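Local coordinates for tRNA (guanine(26)-N(2))-dimethyltransferase (Pyrococcus horikoshii, PDB 2DUL), which probably dimethylates the N2 atom of guanine 26 in a number of tRNAs, with S-adenosyl-L-methionine as donor of both methyl groups, at residues 42-47 and 68-73; 86-91 and 114-119. One frame throughout, in Å; residues are numbered along the deposited sequence.

Contact 1: residues 42-47 and 68-73; sequences LLNILN and ETPAEE
Asn-44 and Thr-69 bring the two backbones within 5.4 Å, CA to CA, and Asn-47 and Pro-70 do so again at 5.6 Å, where the end of helix 33-46 meets the loop that follows helix 60-68. Asn-44 carries the one hydrogen bond that crosses: its ND2 donates a hydrogen bond to the carbonyl O of Glu-68 at 2.9 Å, with an N-H...O angle of 161° and the acceptor close to the amide plane. The same ND2 is also hydrogen-bonded to Val-40 O, one turn back in its own helix, which fixes the amide's rotation and leaves OD1 facing Pro-70 CD at 3.6 Å. Next to this bond, Leu-43 packs its CB on Thr-69 CG2 at 3.8 Å. Chi1 of 77° sets the Thr-69 OG1 between its own backbone N and carbonyl carbon and leaves CG2 beside the N, facing Leu-43; OG1 accepts from Ala-71 N in an ST turn and is also hydrogen-bonded to Phe-65 O. Asn-47, just past the helix with positive phi, lays ND2 against Pro-70 CG (3.6 Å) and turns it back to Leu-43 O, which Asn-47 N grips as well. With an alanine in place of Asn-44, Glu-68 O would probably lose this donor and a gap would open beside the proline ring. Amide and backbone carbonyl thus join two helix ends, with proline and threonine carbons filling in between.

Contact 2: residues 86-91 and 114-119; sequences LMKRNV and IVINHD
Ile-116 meets three residues of helix 86-91, and its two branches divide them. CD1 meets Val-91 CG2 tip to tip at 3.6 Å and comes equally near the backbone of the helix, 3.6 Å from Lys-88 CA. The other methyl, CG2, lies 3.8 Å from Met-87 CB, and the thioether chain, bent at chi3 (66°), brings CE back to the same methyl at 3.8 Å. Because Ile-116 holds CG1 beside its backbone N (chi1 -46°) and CG2 opposite that N, one branch serves Val-91 and Lys-88 and the other Met-87. One step along this face of the strand, Ile-114 CD1 reaches Val-91 CG1 at 3.9 Å.

The axes run nearly antiparallel, at 164°, and approach to 9.1 Å, a spacing filled by these apolar side chains. Further out, Met-87 also touches Leu-76 and the side chain of Asp-78, predicted to bind S-adenosyl-L-methionine, while Val-91 meets Ile-63 of helix 60-68. Lys-88 lends its CG to the packing but sends NZ away to salt bridges with Glu-85 and Glu-101. On the strand, Asn-117 starts out away from the helix, and its ND2 is hydrogen-bonded to Asn-77 OD1. This is helix-on-sheet packing of the Rossmann-like class I methyltransferase fold. No hydrogen bond crosses between the segments, so their hold on each other rests on branched aliphatic and thioether groups fitting together, with the lysine's charge kept to the margin.

Overall arrangement
From the N terminus, the chain runs along helix 33-46, turns through strand 50-53 and passes down helix 60-68 before contact 1 closes that excursion at the entrance to strand 73-78. Only then does contact 2 open: helix 81-94 follows the strand, and the chain passes through strands 100-101 and 105-109 before strand 113-118 comes back against the helix. The two closures are in series, neither nested nor crossed. Contact 1 joins the ends of two helices just before inner strands 50-53 and 73-78; contact 2 sets a helix on the sheet itself. Their centres lie about 19 Å apart and the contacts do not touch, yet strand 73-78, entered from contact 1, pairs with strand 113-118.

Contact 1: residues 42-47 and 68-73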
ATOM      1  N   LEU A  42      -1.492   4.773 -10.931  1.00 22.24           N
ATOM      2  CA  LEU A  42      -0.475   3.746 -11.098  1.00 22.61           C
ATOM      3  C   LEU A  42      -0.749   2.849 -12.298  1.00 22.00           C
ATOM      4  O   LEU A  42       0.153   2.573 -13.092  1.00 22.94           O
ATOM      5  CB  LEU A  42      -0.372   2.892  -9.827  1.00 22.20           C
ATOM      6  CG  LEU A  42       0.693   1.789  -9.854  1.00 26.00           C
ATOM      7  CD1 LEU A  42       2.060   2.409 -10.123  1.00 24.67           C
ATOM      8  CD2 LEU A  42       0.698   1.029  -8.533  1.00 24.57           C
ATOM      9  N   LEU A  43      -1.990   2.396 -12.434  1.00 21.41           N
ATOM     10  CA  LEU A  43      -2.344   1.516 -13.538  1.00 23.21           C
ATOM     11  C   LEU A  43      -2.156   2.183 -14.896  1.00 23.91           C
ATOM     12  O   LEU A  43      -1.911   1.505 -15.893  1.00 24.16           O
ATOM     13  CB  LEU A  43      -3.783   1.007 -13.384  1.00 22.99           C
ATOM     14  CG  LEU A  43      -3.936  -0.340 -12.657  1.00 25.18           C
ATOM     15  CD1 LEU A  43      -3.099  -0.373 -11.393  1.00 25.53           C
ATOM     16  CD2 LEU A  43      -5.404  -0.579 -12.342  1.00 24.68           C
ATOM     17  N   ASN A  44      -2.260   3.508 -14.932  1.00 23.76           N
ATOM     18  CA  ASN A  44      -2.079   4.243 -16.177  1.00 26.08           C
ATOM     19  C   ASN A  44      -0.606   4.324 -16.555  1.00 27.55           C
ATOM     20  O   ASN A  44      -0.259   4.772 -17.648  1.00 28.99           O
ATOM     21  CB  ASN A  44      -2.683   5.641 -16.058  1.00 26.95           C
ATOM     22  CG  ASN A  44      -4.140   5.673 -16.473  1.00 27.73           C
ATOM     23  OD1 ASN A  44      -4.454   5.549 -17.655  1.00 26.91           O
ATOM     24  ND2 ASN A  44      -5.039   5.822 -15.504  1.00 28.57           N
ATOM     25  N   ILE A  45       0.257   3.880 -15.645  1.00 27.18           N
ATOM     26  CA  ILE A  45       1.692   3.869 -15.885  1.00 27.90           C
ATOM     27  C   ILE A  45       2.122   2.442 -16.204  1.00 28.16           C
ATOM     28  O   ILE A  45       2.827   2.203 -17.184  1.00 27.01           O
ATOM     29  CB  ILE A  45       2.485   4.355 -14.645  1.00 30.33           C
ATOM     30  CG1 ILE A  45       2.101   5.798 -14.306  1.00 31.69           C
ATOM     31  CG2 ILE A  45       3.982   4.257 -14.907  1.00 30.24           C
ATOM     32  CD1 ILE A  45       2.366   6.784 -15.421  1.00 33.79           C
ATOM     33  N   LEU A  46       1.680   1.494 -15.380  1.00 27.24           N
ATOM     34  CA  LEU A  46       2.042   0.089 -15.560  1.00 27.03           C
ATOM     35  C   LEU A  46       1.227  -0.652 -16.614  1.00 26.77           C
ATOM     36  O   LEU A  46       1.696  -1.640 -17.178  1.00 24.67           O
ATOM     37  CB  LEU A  46       1.974  -0.639 -14.216  1.00 28.49           C
ATOM     38  CG  LEU A  46       3.259  -0.535 -13.381  1.00 31.70           C
ATOM     39  CD1 LEU A  46       3.833   0.869 -13.456  1.00 33.63           C
ATOM     40  CD2 LEU A  46       2.969  -0.925 -11.943  1.00 31.23           C
ATOM     41  N   ASN A  47       0.008  -0.187 -16.869  1.00 26.09           N
ATOM     42  CA  ASN A  47      -0.847  -0.778 -17.902  1.00 26.73           C
ATOM     43  C   ASN A  47      -1.172  -2.274 -17.806  1.00 25.53           C
ATOM     44  O   ASN A  47      -1.130  -2.981 -18.815  1.00 22.62           O
ATOM     45  CB  ASN A  47      -0.225  -0.516 -19.279  1.00 28.92           C
ATOM     46  CG  ASN A  47       0.140   0.940 -19.495  1.00 32.31           C
ATOM     47  OD1 ASN A  47       1.014   1.252 -20.305  1.00 35.73           O
ATOM     48  ND2 ASN A  47      -0.534   1.839 -18.785  1.00 32.86           N
ATOM     49  N   GLU A  68     -11.237   4.139 -16.289  1.00 25.00           N
ATOM     50  CA  GLU A  68     -10.102   5.055 -16.259  1.00 25.83           C
ATOM     51  C   GLU A  68      -8.691   4.522 -16.482  1.00 24.89           C
ATOM     52  O   GLU A  68      -7.730   5.277 -16.354  1.00 26.64           O
ATOM     53  CB  GLU A  68     -10.141   5.820 -14.933  1.00 26.66           C
ATOM     54  CG  GLU A  68     -11.475   6.512 -14.679  1.00 27.84           C
ATOM     55  CD  GLU A  68     -11.583   7.105 -13.286  1.00 28.86           C
ATOM     56  OE1 GLU A  68     -10.610   7.746 -12.834  1.00 27.82           O
ATOM     57  OE2 GLU A  68     -12.647   6.937 -12.645  1.00 26.24           O
ATOM     58  N   THR A  69      -8.549   3.247 -16.815  1.00 25.61           N
ATOM     59  CA  THR A  69      -7.218   2.692 -17.030  1.00 24.26           C
ATOM     60  C   THR A  69      -7.199   1.812 -18.270  1.00 24.55           C
ATOM     61  O   THR A  69      -8.247   1.467 -18.811  1.00 24.35           O
ATOM     62  CB  THR A  69      -6.758   1.844 -15.824  1.00 25.45           C
ATOM     63  OG1 THR A  69      -7.406   0.566 -15.864  1.00 26.17           O
ATOM     64  CG2 THR A  69      -7.111   2.543 -14.515  1.00 23.66           C
ATOM     65  N   PRO A  70      -5.999   1.439 -18.740  1.00 25.03           N
ATOM     66  CA  PRO A  70      -5.841   0.591 -19.927  1.00 24.46           C
ATOM     67  C   PRO A  70      -6.225  -0.875 -19.699  1.00 24.80           C
ATOM     68  O   PRO A  70      -6.044  -1.711 -20.587  1.00 22.91           O
ATOM     69  CB  PRO A  70      -4.352   0.742 -20.263  1.00 25.65           C
ATOM     70  CG  PRO A  70      -4.001   2.087 -19.696  1.00 26.45           C
ATOM     71  CD  PRO A  70      -4.711   2.047 -18.367  1.00 24.46           C
ATOM     72  N   ALA A  71      -6.742  -1.191 -18.515  1.00 23.95           N
ATOM     73  CA  ALA A  71      -7.136  -2.569 -18.220  1.00 23.77           C
ATOM     74  C   ALA A  71      -8.126  -3.042 -19.283  1.00 25.32           C
ATOM     75  O   ALA A  71      -9.048  -2.313 -19.646  1.00 25.35           O
ATOM     76  CB  ALA A  71      -7.770  -2.656 -16.823  1.00 25.30           C
ATOM     77  N   GLU A  72      -7.929  -4.259 -19.785  1.00 24.79           N
ATOM     78  CA  GLU A  72      -8.795  -4.822 -20.820  1.00 25.39           C
ATOM     79  C   GLU A  72      -9.842  -5.785 -20.274  1.00 24.16           C
ATOM     80  O   GLU A  72     -10.956  -5.873 -20.795  1.00 23.85           O
ATOM     81  CB  GLU A  72      -7.940  -5.538 -21.870  1.00 28.05           C
ATOM     82  CG  GLU A  72      -7.174  -4.586 -22.777  1.00 34.09           C
ATOM     83  CD  GLU A  72      -6.146  -5.286 -23.651  1.00 36.69           C
ATOM     84  OE1 GLU A  72      -6.442  -6.382 -24.171  1.00 38.61           O
ATOM     85  OE2 GLU A  72      -5.042  -4.729 -23.829  1.00 39.84           O
ATOM     86  N   GLU A  73      -9.478  -6.518 -19.228  1.00 22.99           N
ATOM     87  CA  GLU A  73     -10.379  -7.477 -18.607  1.00 22.59           C
ATOM     88  C   GLU A  73     -10.382  -7.176 -17.116  1.00 23.87           C
ATOM     89  O   GLU A  73      -9.341  -7.252 -16.457  1.00 22.14           O
ATOM     90  CB  GLU A  73      -9.889  -8.906 -18.855  1.00 24.73           C
ATOM     91  CG  GLU A  73     -10.886  -9.981 -18.449  1.00 24.57           C
ATOM     92  CD  GLU A  73     -10.399 -11.386 -18.769  1.00 28.71           C
ATOM     93  OE1 GLU A  73     -10.200 -11.704 -19.964  1.00 30.65           O
ATOM     94  OE2 GLU A  73     -10.215 -12.174 -17.822  1.00 25.39           O
TER

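Contact 2: residues 86-91 and 114-119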
ATOM      1  N   LEU A  86     -25.761  -5.498  -6.410  1.00 28.31           N
ATOM      2  CA  LEU A  86     -25.466  -4.084  -6.601  1.00 27.90           C
ATOM      3  C   LEU A  86     -24.344  -3.881  -7.615  1.00 27.99           C
ATOM      4  O   LEU A  86     -24.341  -2.903  -8.368  1.00 26.49           O
ATOM      5  CB  LEU A  86     -25.091  -3.439  -5.266  1.00 29.95           C
ATOM      6  CG  LEU A  86     -24.852  -1.928  -5.307  1.00 31.71           C
ATOM      7  CD1 LEU A  86     -26.042  -1.233  -5.952  1.00 30.93           C
ATOM      8  CD2 LEU A  86     -24.624  -1.410  -3.891  1.00 32.63           C
ATOM      9  N   MET A  87     -23.386  -4.802  -7.629  1.00 26.27           N
ATOM     10  CA  MET A  87     -22.278  -4.716  -8.571  1.00 26.84           C
ATOM     11  C   MET A  87     -22.806  -4.809 -10.004  1.00 25.29           C
ATOM     12  O   MET A  87     -22.410  -4.031 -10.866  1.00 27.21           O
ATOM     13  CB  MET A  87     -21.261  -5.828  -8.282  1.00 27.04           C
ATOM     14  CG  MET A  87     -20.405  -5.556  -7.044  1.00 30.24           C
ATOM     15  SD  MET A  87     -19.541  -7.004  -6.363  1.00 37.70           S
ATOM     16  CE  MET A  87     -18.431  -7.357  -7.638  1.00 34.03           C
ATOM     17  N   LYS A  88     -23.711  -5.749 -10.253  1.00 25.27           N
ATOM     18  CA  LYS A  88     -24.287  -5.906 -11.588  1.00 24.71           C
ATOM     19  C   LYS A  88     -25.016  -4.627 -12.021  1.00 24.97           C
ATOM     20  O   LYS A  88     -24.895  -4.180 -13.162  1.00 22.43           O
ATOM     21  CB  LYS A  88     -25.261  -7.091 -11.617  1.00 26.45           C
ATOM     22  CG  LYS A  88     -24.604  -8.462 -11.478  1.00 26.93           C
ATOM     23  CD  LYS A  88     -25.624  -9.596 -11.640  1.00 28.44           C
ATOM     24  CE  LYS A  88     -26.680  -9.574 -10.538  1.00 31.30           C
ATOM     25  NZ  LYS A  88     -27.708 -10.648 -10.711  1.00 33.55           N
ATOM     26  N   ARG A  89     -25.768  -4.033 -11.100  1.00 24.33           N
ATOM     27  CA  ARG A  89     -26.501  -2.809 -11.404  1.00 25.17           C
ATOM     28  C   ARG A  89     -25.556  -1.654 -11.724  1.00 24.36           C
ATOM     29  O   ARG A  89     -25.739  -0.941 -12.715  1.00 22.97           O
ATOM     30  CB  ARG A  89     -27.390  -2.416 -10.222  1.00 29.67           C
ATOM     31  CG  ARG A  89     -28.373  -3.493  -9.804  1.00 36.34           C
ATOM     32  CD  ARG A  89     -29.367  -2.956  -8.786  1.00 43.33           C
ATOM     33  NE  ARG A  89     -30.081  -1.792  -9.302  1.00 47.46           N
ATOM     34  CZ  ARG A  89     -31.116  -1.219  -8.695  1.00 49.67           C
ATOM     35  NH1 ARG A  89     -31.703  -0.162  -9.242  1.00 48.97           N
ATOM     36  NH2 ARG A  89     -31.567  -1.707  -7.546  1.00 50.26           N
ATOM     37  N   ASN A  90     -24.539  -1.468 -10.890  1.00 22.48           N
ATOM     38  CA  ASN A  90     -23.605  -0.378 -11.112  1.00 23.68           C
ATOM     39  C   ASN A  90     -22.796  -0.532 -12.385  1.00 23.59           C
ATOM     40  O   ASN A  90     -22.487   0.457 -13.045  1.00 23.84           O
ATOM     41  CB  ASN A  90     -22.686  -0.202  -9.900  1.00 24.08           C
ATOM     42  CG  ASN A  90     -23.422   0.361  -8.701  1.00 27.05           C
ATOM     43  OD1 ASN A  90     -24.386   1.113  -8.858  1.00 26.52           O
ATOM     44  ND2 ASN A  90     -22.970   0.015  -7.499  1.00 24.71           N
ATOM     45  N   VAL A  91     -22.456  -1.765 -12.739  1.00 23.18           N
ATOM     46  CA  VAL A  91     -21.695  -1.981 -13.962  1.00 23.46           C
ATOM     47  C   VAL A  91     -22.549  -1.566 -15.161  1.00 24.95           C
ATOM     48  O   VAL A  91     -22.074  -0.881 -16.065  1.00 26.78           O
ATOM     49  CB  VAL A  91     -21.265  -3.459 -14.106  1.00 22.81           C
ATOM     50  CG1 VAL A  91     -20.781  -3.736 -15.529  1.00 23.96           C
ATOM     51  CG2 VAL A  91     -20.148  -3.761 -13.120  1.00 19.96           C
ATOM     52  N   ILE A 114     -15.866  -7.266 -18.653  1.00 21.31           N
ATOM     53  CA  ILE A 114     -16.135  -7.129 -17.229  1.00 19.48           C
ATOM     54  C   ILE A 114     -16.737  -8.431 -16.720  1.00 18.82           C
ATOM     55  O   ILE A 114     -17.712  -8.937 -17.276  1.00 19.36           O
ATOM     56  CB  ILE A 114     -17.112  -5.964 -16.977  1.00 21.35           C
ATOM     57  CG1 ILE A 114     -16.503  -4.670 -17.516  1.00 23.89           C
ATOM     58  CG2 ILE A 114     -17.415  -5.833 -15.485  1.00 19.25           C
ATOM     59  CD1 ILE A 114     -17.463  -3.505 -17.558  1.00 28.38           C
ATOM     60  N   VAL A 115     -16.136  -8.975 -15.670  1.00 17.46           N
ATOM     61  CA  VAL A 115     -16.593 -10.226 -15.086  1.00 18.32           C
ATOM     62  C   VAL A 115     -16.976  -9.980 -13.633  1.00 19.76           C
ATOM     63  O   VAL A 115     -16.129  -9.640 -12.806  1.00 21.34           O
ATOM     64  CB  VAL A 115     -15.487 -11.294 -15.139  1.00 18.92           C
ATOM     65  CG1 VAL A 115     -16.022 -12.624 -14.628  1.00 18.68           C
ATOM     66  CG2 VAL A 115     -14.971 -11.428 -16.568  1.00 18.20           C
ATOM     67  N   ILE A 116     -18.258 -10.135 -13.332  1.00 19.07           N
ATOM     68  CA  ILE A 116     -18.756  -9.931 -11.980  1.00 19.96           C
ATOM     69  C   ILE A 116     -18.938 -11.307 -11.351  1.00 19.50           C
ATOM     70  O   ILE A 116     -19.654 -12.159 -11.881  1.00 19.64           O
ATOM     71  CB  ILE A 116     -20.093  -9.171 -12.001  1.00 21.61           C
ATOM     72  CG1 ILE A 116     -19.984  -7.972 -12.955  1.00 21.94           C
ATOM     73  CG2 ILE A 116     -20.435  -8.688 -10.595  1.00 21.20           C
ATOM     74  CD1 ILE A 116     -21.260  -7.144 -13.061  1.00 25.81           C
ATOM     75  N   ASN A 117     -18.296 -11.511 -10.209  1.00 19.11           N
ATOM     76  CA  ASN A 117     -18.327 -12.799  -9.536  1.00 21.61           C
ATOM     77  C   ASN A 117     -18.893 -12.742  -8.117  1.00 23.36           C
ATOM     78  O   ASN A 117     -18.625 -11.807  -7.362  1.00 23.19           O
ATOM     79  CB  ASN A 117     -16.896 -13.352  -9.496  1.00 23.25           C
ATOM     80  CG  ASN A 117     -16.847 -14.861  -9.361  1.00 26.82           C
ATOM     81  OD1 ASN A 117     -17.217 -15.594 -10.283  1.00 29.03           O
ATOM     82  ND2 ASN A 117     -16.382 -15.336  -8.213  1.00 23.91           N
ATOM     83  N   HIS A 118     -19.678 -13.754  -7.767  1.00 24.01           N
ATOM     84  CA  HIS A 118     -20.254 -13.854  -6.430  1.00 25.70           C
ATOM     85  C   HIS A 118     -19.572 -15.048  -5.771  1.00 25.51           C
ATOM     86  O   HIS A 118     -19.914 -16.193  -6.069  1.00 25.01           O
ATOM     87  CB  HIS A 118     -21.758 -14.121  -6.503  1.00 28.40           C
ATOM     88  CG  HIS A 118     -22.383 -14.391  -5.170  1.00 30.17           C
ATOM     89  ND1 HIS A 118     -23.507 -15.174  -5.017  1.00 32.40           N
ATOM     90  CD2 HIS A 118     -22.050 -13.966  -3.928  1.00 31.77           C
ATOM     91  CE1 HIS A 118     -23.839 -15.221  -3.739  1.00 31.96           C
ATOM     92  NE2 HIS A 118     -22.970 -14.496  -3.056  1.00 31.34           N
ATOM     93  N   ASP A 119     -18.614 -14.796  -4.885  1.00 23.93           N
ATOM     94  CA  ASP A 119     -17.910 -15.898  -4.242  1.00 25.47           C
ATOM     95  C   ASP A 119     -16.830 -15.411  -3.287  1.00 23.69           C
ATOM     96  O   ASP A 119     -16.506 -14.223  -3.250  1.00 22.35           O
ATOM     97  CB  ASP A 119     -17.279 -16.777  -5.329  1.00 31.82           C
ATOM     98  CG  ASP A 119     -16.799 -18.118  -4.810  1.00 37.84           C
ATOM     99  OD1 ASP A 119     -17.450 -18.693  -3.908  1.00 40.35           O
ATOM    100  OD2 ASP A 119     -15.772 -18.606  -5.324  1.00 42.51           O
TER